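Local coordinates for protein probable 2-hydroxyhepta-2,4-diene-1,7-dioate isomerase (Thermus thermophilus, PDB 2DFU) that probably isomerises 2-hydroxyhepta-2,4-diene-1,7-dioate as a metal-binding member of the fumarylacetoacetate hydrolase family, and may also hydrolyse acetylpyruvate, at residues F107-A118 and Y140-V151; A235-E243 and F253-E261. All blocks are in the same frame, centred on the assembly; numbering follows the deposited sequence.

Contact 1: residues F107-A118 and Y140-V151; sequences FTEELHYEGELA and YTVAVDITARDV
Asp-150 grips the chain at Thr-108 and Glu-109 with both carboxylate oxygens, each met on its syn side. OD1 takes the hydroxyl OG1 of Thr-108 at 2.6 Å and, on its anti side, the amide of Val-151, while OD2 takes the amide N of Glu-109 at 2.9 Å. The small branched threonine suits the place: with OG1 anti to the backbone N (chi1 -173°), it donates to Asp-150 and still accepts from the amide of Glu-110, closing an ST turn. Were Asp-150 exchanged for an alanine, the Thr-108 hydroxyl and the Glu-109 and Val-151 amides would probably lose their shared acceptor, leaving the turn less tied to the chain around this position.

The carbonyl O of Glu-110 serves two donors from opposite faces of its plane, the amide N of Arg-149 at 2.9 Å and ND1 of His-112 at 3.1 Å. Across one face of the imidazole lies the aliphatic part of Arg-149, its CD 3.8 Å from the ring centroid in a CH-pi contact.

Paired amides and carbonyls join His-112 with Thr-147, Glu-116 with Ala-143 and Ala-118 with Thr-141; between the first two pairs a single bond, Asp-145 N to Glu-114 O, carries the pairing. Asp-145 OD2 lies 3.3 Å from Glu-114 OE1 and 3.4 Å from Glu-116 OE2, a crowding of acids probably eased by Lys-81 and Lys-162, both salt-bridged to Asp-145. Such a carboxylate cluster at the break in a pair of antiparallel strands is consistent with the metal site of the fumarylacetoacetate hydrolase fold.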
loop_
_atom_site.group_PDB
_atom_site.type_symbol
_atom_site.label_atom_id
_atom_site.label_comp_id
_atom_site.label_asym_id
_atom_site.label_seq_id
_atom_site.Cartn_x
_atom_site.Cartn_y
_atom_site.Cartn_z
ATOM N N PHE A 107 15.577 -3.366 -14.618
ATOM C CA PHE A 107 16.028 -4.276 -13.561
ATOM C C PHE A 107 15.678 -5.755 -13.710
ATOM O O PHE A 107 16.094 -6.580 -12.891
ATOM C CB PHE A 107 15.533 -3.774 -12.194
ATOM C CG PHE A 107 14.033 -3.853 -12.010
ATOM C CD1 PHE A 107 13.415 -5.063 -11.692
ATOM C CD2 PHE A 107 13.239 -2.715 -12.159
ATOM C CE1 PHE A 107 12.026 -5.142 -11.525
ATOM C CE2 PHE A 107 11.854 -2.784 -11.996
ATOM C CZ PHE A 107 11.247 -4.001 -11.678
ATOM N N THR A 108 14.923 -6.105 -14.741
ATOM C CA THR A 108 14.546 -7.500 -14.924
ATOM C C THR A 108 14.701 -7.970 -16.359
ATOM O O THR A 108 14.808 -7.173 -17.286
ATOM C CB THR A 108 13.075 -7.743 -14.501
ATOM O OG1 THR A 108 12.782 -9.148 -14.539
ATOM C CG2 THR A 108 12.122 -7.016 -15.445
ATOM N N GLU A 109 14.718 -9.283 -16.525
ATOM C CA GLU A 109 14.807 -9.888 -17.840
ATOM C C GLU A 109 13.892 -11.099 -17.807
ATOM O O GLU A 109 13.991 -12.001 -18.638
ATOM C CB GLU A 109 16.252 -10.293 -18.144
ATOM C CG GLU A 109 17.175 -9.089 -18.266
ATOM C CD GLU A 109 18.566 -9.455 -18.737
ATOM O OE1 GLU A 109 19.273 -10.180 -18.001
ATOM O OE2 GLU A 109 18.953 -9.018 -19.846
ATOM N N GLU A 110 12.982 -11.094 -16.835
ATOM C CA GLU A 110 12.043 -12.193 -16.652
ATOM C C GLU A 110 10.652 -11.668 -16.291
ATOM O O GLU A 110 10.113 -11.982 -15.229
ATOM C CB GLU A 110 12.558 -13.114 -15.546
ATOM C CG GLU A 110 12.176 -14.566 -15.724
ATOM C CD GLU A 110 12.744 -15.156 -16.998
ATOM O OE1 GLU A 110 13.989 -15.209 -17.126
ATOM O OE2 GLU A 110 11.947 -15.562 -17.873
ATOM N N LEU A 111 10.079 -10.862 -17.178
ATOM C CA LEU A 111 8.754 -10.291 -16.956
ATOM C C LEU A 111 7.682 -11.284 -17.399
ATOM O O LEU A 111 7.702 -11.752 -18.539
ATOM C CB LEU A 111 8.600 -8.989 -17.748
ATOM C CG LEU A 111 7.504 -8.047 -17.250
ATOM C CD1 LEU A 111 7.916 -7.461 -15.896
ATOM C CD2 LEU A 111 7.279 -6.937 -18.259
ATOM N N HIS A 112 6.751 -11.593 -16.501
ATOM C CA HIS A 112 5.676 -12.540 -16.787
ATOM C C HIS A 112 4.280 -11.968 -16.561
ATOM O O HIS A 112 4.095 -11.056 -15.749
ATOM C CB HIS A 112 5.833 -13.792 -15.926
ATOM C CG HIS A 112 6.967 -14.679 -16.337
ATOM N ND1 HIS A 112 8.285 -14.284 -16.274
ATOM C CD2 HIS A 112 6.977 -15.951 -16.802
ATOM C CE1 HIS A 112 9.060 -15.276 -16.681
ATOM N NE2 HIS A 112 8.290 -16.299 -17.006
ATOM N N TYR A 113 3.304 -12.521 -17.281
ATOM C CA TYR A 113 1.907 -12.100 -17.172
ATOM C C TYR A 113 1.073 -13.104 -16.377
ATOM O O TYR A 113 1.328 -14.307 -16.409
ATOM C CB TYR A 113 1.289 -11.924 -18.562
ATOM C CG TYR A 113 1.435 -13.134 -19.468
ATOM C CD1 TYR A 113 0.570 -14.226 -19.369
ATOM C CD2 TYR A 113 2.464 -13.194 -20.412
ATOM C CE1 TYR A 113 0.730 -15.355 -20.189
ATOM C CE2 TYR A 113 2.635 -14.306 -21.231
ATOM C CZ TYR A 113 1.770 -15.383 -21.117
ATOM O OH TYR A 113 1.977 -16.482 -21.922
ATOM N N GLU A 114 0.073 -12.591 -15.671
ATOM C CA GLU A 114 -0.828 -13.405 -14.868
ATOM C C GLU A 114 -2.206 -12.730 -14.864
ATOM O O GLU A 114 -2.400 -11.729 -14.168
ATOM C CB GLU A 114 -0.290 -13.520 -13.430
ATOM C CG GLU A 114 1.003 -14.328 -13.297
ATOM C CD GLU A 114 1.616 -14.281 -11.891
ATOM O OE1 GLU A 114 0.901 -13.947 -10.922
ATOM O OE2 GLU A 114 2.819 -14.598 -11.750
ATOM N N GLY A 115 -3.147 -13.257 -15.651
ATOM C CA GLY A 115 -4.484 -12.683 -15.700
ATOM C C GLY A 115 -5.261 -13.071 -14.454
ATOM O O GLY A 115 -5.176 -14.215 -14.022
ATOM N N GLU A 116 -6.030 -12.148 -13.876
ATOM C CA GLU A 116 -6.760 -12.470 -12.650
ATOM C C GLU A 116 -8.068 -11.724 -12.449
ATOM O O GLU A 116 -8.268 -10.624 -12.975
ATOM C CB GLU A 116 -5.874 -12.183 -11.433
ATOM C CG GLU A 116 -4.544 -12.923 -11.419
ATOM C CD GLU A 116 -3.711 -12.596 -10.190
ATOM O OE1 GLU A 116 -4.288 -12.142 -9.179
ATOM O OE2 GLU A 116 -2.481 -12.809 -10.227
ATOM N N LEU A 117 -8.961 -12.331 -11.672
ATOM C CA LEU A 117 -10.227 -11.692 -11.338
ATOM C C LEU A 117 -9.867 -10.767 -10.179
ATOM O O LEU A 117 -9.161 -11.175 -9.255
ATOM C CB LEU A 117 -11.253 -12.716 -10.857
ATOM C CG LEU A 117 -12.518 -12.105 -10.232
ATOM C CD1 LEU A 117 -13.383 -11.496 -11.322
ATOM C CD2 LEU A 117 -13.301 -13.174 -9.488
ATOM N N ALA A 118 -10.333 -9.525 -10.226
ATOM C CA ALA A 118 -10.030 -8.580 -9.161
ATOM C C ALA A 118 -11.294 -8.135 -8.429
ATOM O O ALA A 118 -12.360 -8.013 -9.026
ATOM C CB ALA A 118 -9.296 -7.373 -9.731
ATOM N N TYR A 140 -16.654 -6.421 -9.295
ATOM C CA TYR A 140 -15.545 -7.205 -9.807
ATOM C C TYR A 140 -14.968 -6.615 -11.083
ATOM O O TYR A 140 -15.691 -6.076 -11.914
ATOM C CB TYR A 140 -16.026 -8.630 -10.072
ATOM C CG TYR A 140 -16.636 -9.263 -8.852
ATOM C CD1 TYR A 140 -15.834 -9.906 -7.905
ATOM C CD2 TYR A 140 -18.007 -9.164 -8.601
ATOM C CE1 TYR A 140 -16.379 -10.429 -6.737
ATOM C CE2 TYR A 140 -18.563 -9.683 -7.433
ATOM C CZ TYR A 140 -17.739 -10.311 -6.506
ATOM O OH TYR A 140 -18.261 -10.802 -5.338
ATOM N N THR A 141 -13.654 -6.716 -11.234
ATOM C CA THR A 141 -13.011 -6.196 -12.425
ATOM C C THR A 141 -11.895 -7.152 -12.816
ATOM O O THR A 141 -11.751 -8.218 -12.220
ATOM C CB THR A 141 -12.481 -4.744 -12.196
ATOM O OG1 THR A 141 -12.071 -4.189 -13.451
ATOM C CG2 THR A 141 -11.308 -4.727 -11.216
ATOM N N VAL A 142 -11.110 -6.785 -13.814
ATOM C CA VAL A 142 -10.043 -7.655 -14.284
ATOM C C VAL A 142 -8.681 -7.021 -14.053
ATOM O O VAL A 142 -8.562 -5.799 -13.992
ATOM C CB VAL A 142 -10.210 -7.940 -15.795
ATOM C CG1 VAL A 142 -9.288 -9.059 -16.226
ATOM C CG2 VAL A 142 -11.668 -8.285 -16.094
ATOM N N ALA A 143 -7.654 -7.853 -13.930
ATOM C CA ALA A 143 -6.309 -7.341 -13.720
ATOM C C ALA A 143 -5.259 -8.230 -14.342
ATOM O O ALA A 143 -5.512 -9.386 -14.677
ATOM C CB ALA A 143 -6.022 -7.215 -12.233
ATOM N N VAL A 144 -4.077 -7.663 -14.513
ATOM C CA VAL A 144 -2.937 -8.411 -15.001
ATOM C C VAL A 144 -1.894 -8.159 -13.920
ATOM O O VAL A 144 -1.465 -7.024 -13.719
ATOM C CB VAL A 144 -2.389 -7.881 -16.337
ATOM C CG1 VAL A 144 -1.061 -8.547 -16.629
ATOM C CG2 VAL A 144 -3.368 -8.151 -17.452
ATOM N N ASP A 145 -1.515 -9.206 -13.206
ATOM C CA ASP A 145 -0.516 -9.083 -12.157
ATOM C C ASP A 145 0.855 -9.233 -12.816
ATOM O O ASP A 145 1.355 -10.347 -12.979
ATOM C CB ASP A 145 -0.760 -10.174 -11.098
ATOM C CG ASP A 145 0.343 -10.255 -10.048
ATOM O OD1 ASP A 145 1.239 -9.387 -10.034
ATOM O OD2 ASP A 145 0.312 -11.201 -9.231
ATOM N N ILE A 146 1.440 -8.114 -13.234
ATOM C CA ILE A 146 2.756 -8.135 -13.866
ATOM C C ILE A 146 3.798 -8.578 -12.833
ATOM O O ILE A 146 3.847 -8.045 -11.722
ATOM C CB ILE A 146 3.133 -6.747 -14.412
ATOM C CG1 ILE A 146 2.128 -6.320 -15.488
ATOM C CG2 ILE A 146 4.554 -6.775 -14.975
ATOM C CD1 ILE A 146 2.225 -7.118 -16.780
ATOM N N THR A 147 4.638 -9.541 -13.212
ATOM C CA THR A 147 5.640 -10.086 -12.302
ATOM C C THR A 147 7.066 -10.173 -12.858
ATOM O O THR A 147 7.290 -10.707 -13.948
ATOM C CB THR A 147 5.235 -11.522 -11.866
ATOM O OG1 THR A 147 3.912 -11.506 -11.318
ATOM C CG2 THR A 147 6.205 -12.064 -10.848
ATOM N N ALA A 148 8.032 -9.662 -12.101
ATOM C CA ALA A 148 9.427 -9.752 -12.509
ATOM C C ALA A 148 9.977 -10.938 -11.710
ATOM O O ALA A 148 10.387 -10.792 -10.557
ATOM C CB ALA A 148 10.168 -8.475 -12.169
ATOM N N ARG A 149 9.959 -12.110 -12.343
ATOM C CA ARG A 149 10.384 -13.367 -11.731
ATOM C C ARG A 149 11.801 -13.475 -11.193
ATOM O O ARG A 149 12.009 -14.121 -10.172
ATOM C CB ARG A 149 10.159 -14.529 -12.705
ATOM C CG ARG A 149 8.762 -14.593 -13.284
ATOM C CD ARG A 149 8.016 -15.849 -12.859
ATOM N NE ARG A 149 7.857 -15.939 -11.412
ATOM C CZ ARG A 149 6.873 -16.609 -10.815
ATOM N NH1 ARG A 149 5.961 -17.239 -11.549
ATOM N NH2 ARG A 149 6.805 -16.658 -9.490
ATOM N N ASP A 150 12.781 -12.882 -11.865
ATOM C CA ASP A 150 14.147 -13.006 -11.372
ATOM C C ASP A 150 14.359 -12.314 -10.030
ATOM O O ASP A 150 14.805 -12.944 -9.074
ATOM C CB ASP A 150 15.170 -12.508 -12.408
ATOM C CG ASP A 150 14.727 -11.250 -13.131
ATOM O OD1 ASP A 150 13.785 -10.578 -12.663
ATOM O OD2 ASP A 150 15.339 -10.933 -14.171
ATOM N N VAL A 151 14.028 -11.031 -9.943
ATOM C CA VAL A 151 14.200 -10.312 -8.689
ATOM C C VAL A 151 13.292 -10.889 -7.613
ATOM O O VAL A 151 13.577 -10.771 -6.420
ATOM C CB VAL A 151 13.917 -8.804 -8.859
ATOM C CG1 VAL A 151 14.885 -8.219 -9.891
ATOM C CG2 VAL A 151 12.475 -8.579 -9.291
#

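Contact 2: residues A235-E243 and F253-E261; sequences ALRPGDRLE and FTLIGPKEE
Ile-256 sets CG1 against two neighbouring leucines, 3.8 Å from CD2 of Leu-236 and 3.9 Å from CD1 of Leu-242. With CG1 anti to its carbonyl carbon (chi1 -48°), CD1 meets Leu-236, while CG2 lies near the Arg-237 carbonyl and Pro-238 CA; the two branches thus serve the leucines and the turn. On the same face as Leu-242, CG2 of Thr-254 meets its CB at 3.5 Å. On the other face of the sheet, which also carries Arg-241 and Leu-255, CG of Glu-243 lies 3.7 Å from CE1 of Phe-253, the two side chains running alongside; Trp-96 meets this phenylalanine edge-to-face and Arg-241 through a cation-pi contact.

Strands 241-246 and 250-259 form an antiparallel beta hairpin, and a type II turn from Arg-237 to Asp-240 leads into the first. Gly-239 suits its third position, where a CB would jam against the preceding carbonyl oxygen.

Among the backbone bonds, Leu-242 and Thr-254 exchange a pair, and Ile-256 N reaches Asp-240 O at 2.9 Å. Ile-256 O receives Gly-239 N at 2.8 Å from above its carbonyl plane. Within the turn, OD2 of Asp-240 accepts from N of Arg-237 at 2.7 Å, while Asn-190 bonds to its OD1.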
loop_
_atom_site.group_PDB
_atom_site.type_symbol
_atom_site.label_atom_id
_atom_site.label_comp_id
_atom_site.label_asym_id
_atom_site.label_seq_id
_atom_site.Cartn_x
_atom_site.Cartn_y
_atom_site.Cartn_z
ATOM N N ALA A 235 6.322 -15.841 -20.385
ATOM C CA ALA A 235 7.205 -14.689 -20.501
ATOM C C ALA A 235 6.672 -13.619 -21.442
ATOM O O ALA A 235 6.054 -13.915 -22.462
ATOM C CB ALA A 235 8.588 -15.144 -20.963
ATOM N N LEU A 236 6.919 -12.366 -21.087
ATOM C CA LEU A 236 6.481 -11.238 -21.896
ATOM C C LEU A 236 7.652 -10.649 -22.664
ATOM O O LEU A 236 8.813 -10.889 -22.338
ATOM C CB LEU A 236 5.887 -10.144 -21.010
ATOM C CG LEU A 236 4.487 -10.378 -20.455
ATOM C CD1 LEU A 236 4.251 -9.477 -19.242
ATOM C CD2 LEU A 236 3.470 -10.103 -21.553
ATOM N N ARG A 237 7.330 -9.865 -23.682
ATOM C CA ARG A 237 8.338 -9.195 -24.485
ATOM C C ARG A 237 7.813 -7.822 -24.852
ATOM O O ARG A 237 6.600 -7.612 -24.929
ATOM C CB ARG A 237 8.616 -9.965 -25.779
ATOM C CG ARG A 237 9.518 -11.178 -25.645
ATOM C CD ARG A 237 9.627 -11.889 -26.996
ATOM N NE ARG A 237 10.543 -13.029 -26.970
ATOM C CZ ARG A 237 10.626 -13.942 -27.936
ATOM N NH1 ARG A 237 9.845 -13.850 -29.008
ATOM N NH2 ARG A 237 11.490 -14.946 -27.832
ATOM N N PRO A 238 8.722 -6.859 -25.069
ATOM C CA PRO A 238 8.297 -5.511 -25.442
ATOM C C PRO A 238 7.352 -5.606 -26.637
ATOM O O PRO A 238 7.584 -6.387 -27.558
ATOM C CB PRO A 238 9.613 -4.835 -25.802
ATOM C CG PRO A 238 10.568 -5.450 -24.812
ATOM C CD PRO A 238 10.178 -6.915 -24.840
ATOM N N GLY A 239 6.273 -4.837 -26.613
ATOM C CA GLY A 239 5.346 -4.878 -27.728
ATOM C C GLY A 239 4.224 -5.890 -27.615
ATOM O O GLY A 239 3.293 -5.860 -28.417
ATOM N N ASP A 240 4.294 -6.795 -26.643
ATOM C CA ASP A 240 3.229 -7.777 -26.487
ATOM C C ASP A 240 1.884 -7.115 -26.200
ATOM O O ASP A 240 1.797 -6.182 -25.397
ATOM C CB ASP A 240 3.532 -8.755 -25.349
ATOM C CG ASP A 240 4.479 -9.863 -25.759
ATOM O OD1 ASP A 240 4.688 -10.075 -26.977
ATOM O OD2 ASP A 240 5.004 -10.536 -24.848
ATOM N N ARG A 241 0.843 -7.604 -26.869
ATOM C CA ARG A 241 -0.508 -7.097 -26.677
ATOM C C ARG A 241 -1.284 -8.129 -25.876
ATOM O O ARG A 241 -1.377 -9.290 -26.274
ATOM C CB ARG A 241 -1.188 -6.861 -28.024
ATOM C CG ARG A 241 -0.606 -5.688 -28.793
ATOM C CD ARG A 241 -1.373 -5.455 -30.080
ATOM N NE ARG A 241 -1.029 -4.169 -30.669
ATOM C CZ ARG A 241 -1.613 -3.664 -31.748
ATOM N NH1 ARG A 241 -2.579 -4.340 -32.363
ATOM N NH2 ARG A 241 -1.235 -2.478 -32.207
ATOM N N LEU A 242 -1.834 -7.708 -24.742
ATOM C CA LEU A 242 -2.490 -8.565 -23.766
ATOM C C LEU A 242 -3.988 -8.271 -23.621
ATOM O O LEU A 242 -4.455 -7.139 -23.588
ATOM C CB LEU A 242 -1.822 -8.402 -22.409
ATOM C CG LEU A 242 -0.478 -9.106 -22.312
ATOM C CD1 LEU A 242 0.663 -8.224 -22.809
ATOM C CD2 LEU A 242 -0.117 -9.470 -20.877
ATOM N N GLU A 243 -4.719 -9.372 -23.539
ATOM C CA GLU A 243 -6.154 -9.293 -23.362
ATOM C C GLU A 243 -6.591 -10.298 -22.298
ATOM O O GLU A 243 -6.362 -11.487 -22.416
ATOM C CB GLU A 243 -6.744 -9.702 -24.712
ATOM C CG GLU A 243 -8.240 -9.462 -24.864
ATOM C CD GLU A 243 -8.627 -9.827 -26.288
ATOM O OE1 GLU A 243 -9.751 -10.260 -26.501
ATOM O OE2 GLU A 243 -7.775 -9.723 -27.174
ATOM N N PHE A 253 -7.647 -4.714 -21.626
ATOM C CA PHE A 253 -6.666 -4.589 -22.696
ATOM C C PHE A 253 -5.443 -3.839 -22.174
ATOM O O PHE A 253 -5.567 -2.771 -21.578
ATOM C CB PHE A 253 -7.257 -3.805 -23.868
ATOM C CG PHE A 253 -8.403 -4.492 -24.545
ATOM C CD1 PHE A 253 -8.172 -5.474 -25.508
ATOM C CD2 PHE A 253 -9.716 -4.139 -24.246
ATOM C CE1 PHE A 253 -9.235 -6.091 -26.171
ATOM C CE2 PHE A 253 -10.783 -4.751 -24.900
ATOM C CZ PHE A 253 -10.538 -5.730 -25.870
ATOM N N THR A 254 -4.263 -4.400 -22.391
ATOM C CA THR A 254 -3.041 -3.745 -21.962
ATOM C C THR A 254 -1.909 -4.166 -22.889
ATOM O O THR A 254 -2.090 -5.031 -23.749
ATOM C CB THR A 254 -2.683 -4.100 -20.499
ATOM O OG1 THR A 254 -1.584 -3.289 -20.072
ATOM C CG2 THR A 254 -2.289 -5.554 -20.381
ATOM N N LEU A 255 -0.745 -3.549 -22.732
ATOM C CA LEU A 255 0.384 -3.889 -23.585
ATOM C C LEU A 255 1.721 -3.543 -22.953
ATOM O O LEU A 255 1.816 -2.680 -22.073
ATOM C CB LEU A 255 0.245 -3.193 -24.945
ATOM C CG LEU A 255 0.249 -1.665 -25.006
ATOM C CD1 LEU A 255 1.637 -1.131 -24.698
ATOM C CD2 LEU A 255 -0.158 -1.222 -26.391
ATOM N N ILE A 256 2.759 -4.227 -23.415
ATOM C CA ILE A 256 4.094 -4.007 -22.905
ATOM C C ILE A 256 4.836 -2.999 -23.766
ATOM O O ILE A 256 4.861 -3.107 -24.998
ATOM C CB ILE A 256 4.885 -5.314 -22.873
ATOM C CG1 ILE A 256 4.037 -6.407 -22.224
ATOM C CG2 ILE A 256 6.180 -5.117 -22.086
ATOM C CD1 ILE A 256 3.584 -6.072 -20.803
ATOM N N GLY A 257 5.435 -2.013 -23.109
ATOM C CA GLY A 257 6.181 -1.000 -23.827
ATOM C C GLY A 257 7.615 -1.434 -24.073
ATOM O O GLY A 257 7.991 -2.554 -23.716
ATOM N N PRO A 258 8.441 -0.564 -24.685
ATOM C CA PRO A 258 9.854 -0.831 -24.994
ATOM C C PRO A 258 10.661 -1.066 -23.724
ATOM O O PRO A 258 10.299 -0.565 -22.658
ATOM C CB PRO A 258 10.297 0.445 -25.711
ATOM C CG PRO A 258 9.023 0.947 -26.336
ATOM C CD PRO A 258 8.031 0.747 -25.219
ATOM N N LYS A 259 11.754 -1.820 -23.826
ATOM C CA LYS A 259 12.568 -2.069 -22.645
ATOM C C LYS A 259 13.244 -0.772 -22.243
ATOM O O LYS A 259 13.749 -0.044 -23.090
ATOM C CB LYS A 259 13.643 -3.130 -22.900
ATOM C CG LYS A 259 14.098 -3.798 -21.596
ATOM C CD LYS A 259 15.605 -3.871 -21.470
ATOM C CE LYS A 259 16.029 -4.159 -20.027
ATOM N NZ LYS A 259 15.455 -5.413 -19.479
ATOM N N GLU A 260 13.244 -0.483 -20.949
ATOM C CA GLU A 260 13.865 0.732 -20.443
ATOM C C GLU A 260 15.365 0.511 -20.268
ATOM O O GLU A 260 15.823 -0.624 -20.183
ATOM C CB GLU A 260 13.242 1.124 -19.100
ATOM C CG GLU A 260 11.734 1.328 -19.154
ATOM C CD GLU A 260 11.169 1.923 -17.869
ATOM O OE1 GLU A 260 11.407 1.345 -16.785
ATOM O OE2 GLU A 260 10.483 2.969 -17.944
ATOM N N GLU A 261 16.128 1.594 -20.225
ATOM C CA GLU A 261 17.569 1.485 -20.038
ATOM C C GLU A 261 17.925 2.067 -18.677
ATOM O O GLU A 261 17.031 2.434 -17.919
ATOM C CB GLU A 261 18.303 2.185 -21.189
ATOM C CG GLU A 261 17.806 3.585 -21.512
ATOM C CD GLU A 261 18.268 4.061 -22.882
ATOM O OE1 GLU A 261 19.482 3.972 -23.168
ATOM O OE2 GLU A 261 17.419 4.527 -23.674
#

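How the contacts relate
Contact 1 closes before contact 2 opens along the chain, yet their centres lie only about 11 Å apart, on the same side of the chain's centre. Contact 1 pairs strands 111-121 and 137-148; contact 2 pairs the hairpin strands 241-246 and 250-259, which belong to another sheet. The segment 235-243 bridges them: Leu-236 N probably hydrogen-bonds to Leu-111 O at 2.7 Å, and CD2 of its side chain packs against CD2 of Tyr-113 at 3.4 Å. Lys-259 NZ, bonded chiefly to Pro-105 O, adds a weak bond to Thr-108 O. The hairpin covers Val-142 and Val-144, and Leu-236 just before it covers Leu-111, away from the acidic cluster of Glu-114, Glu-116 and Asp-145.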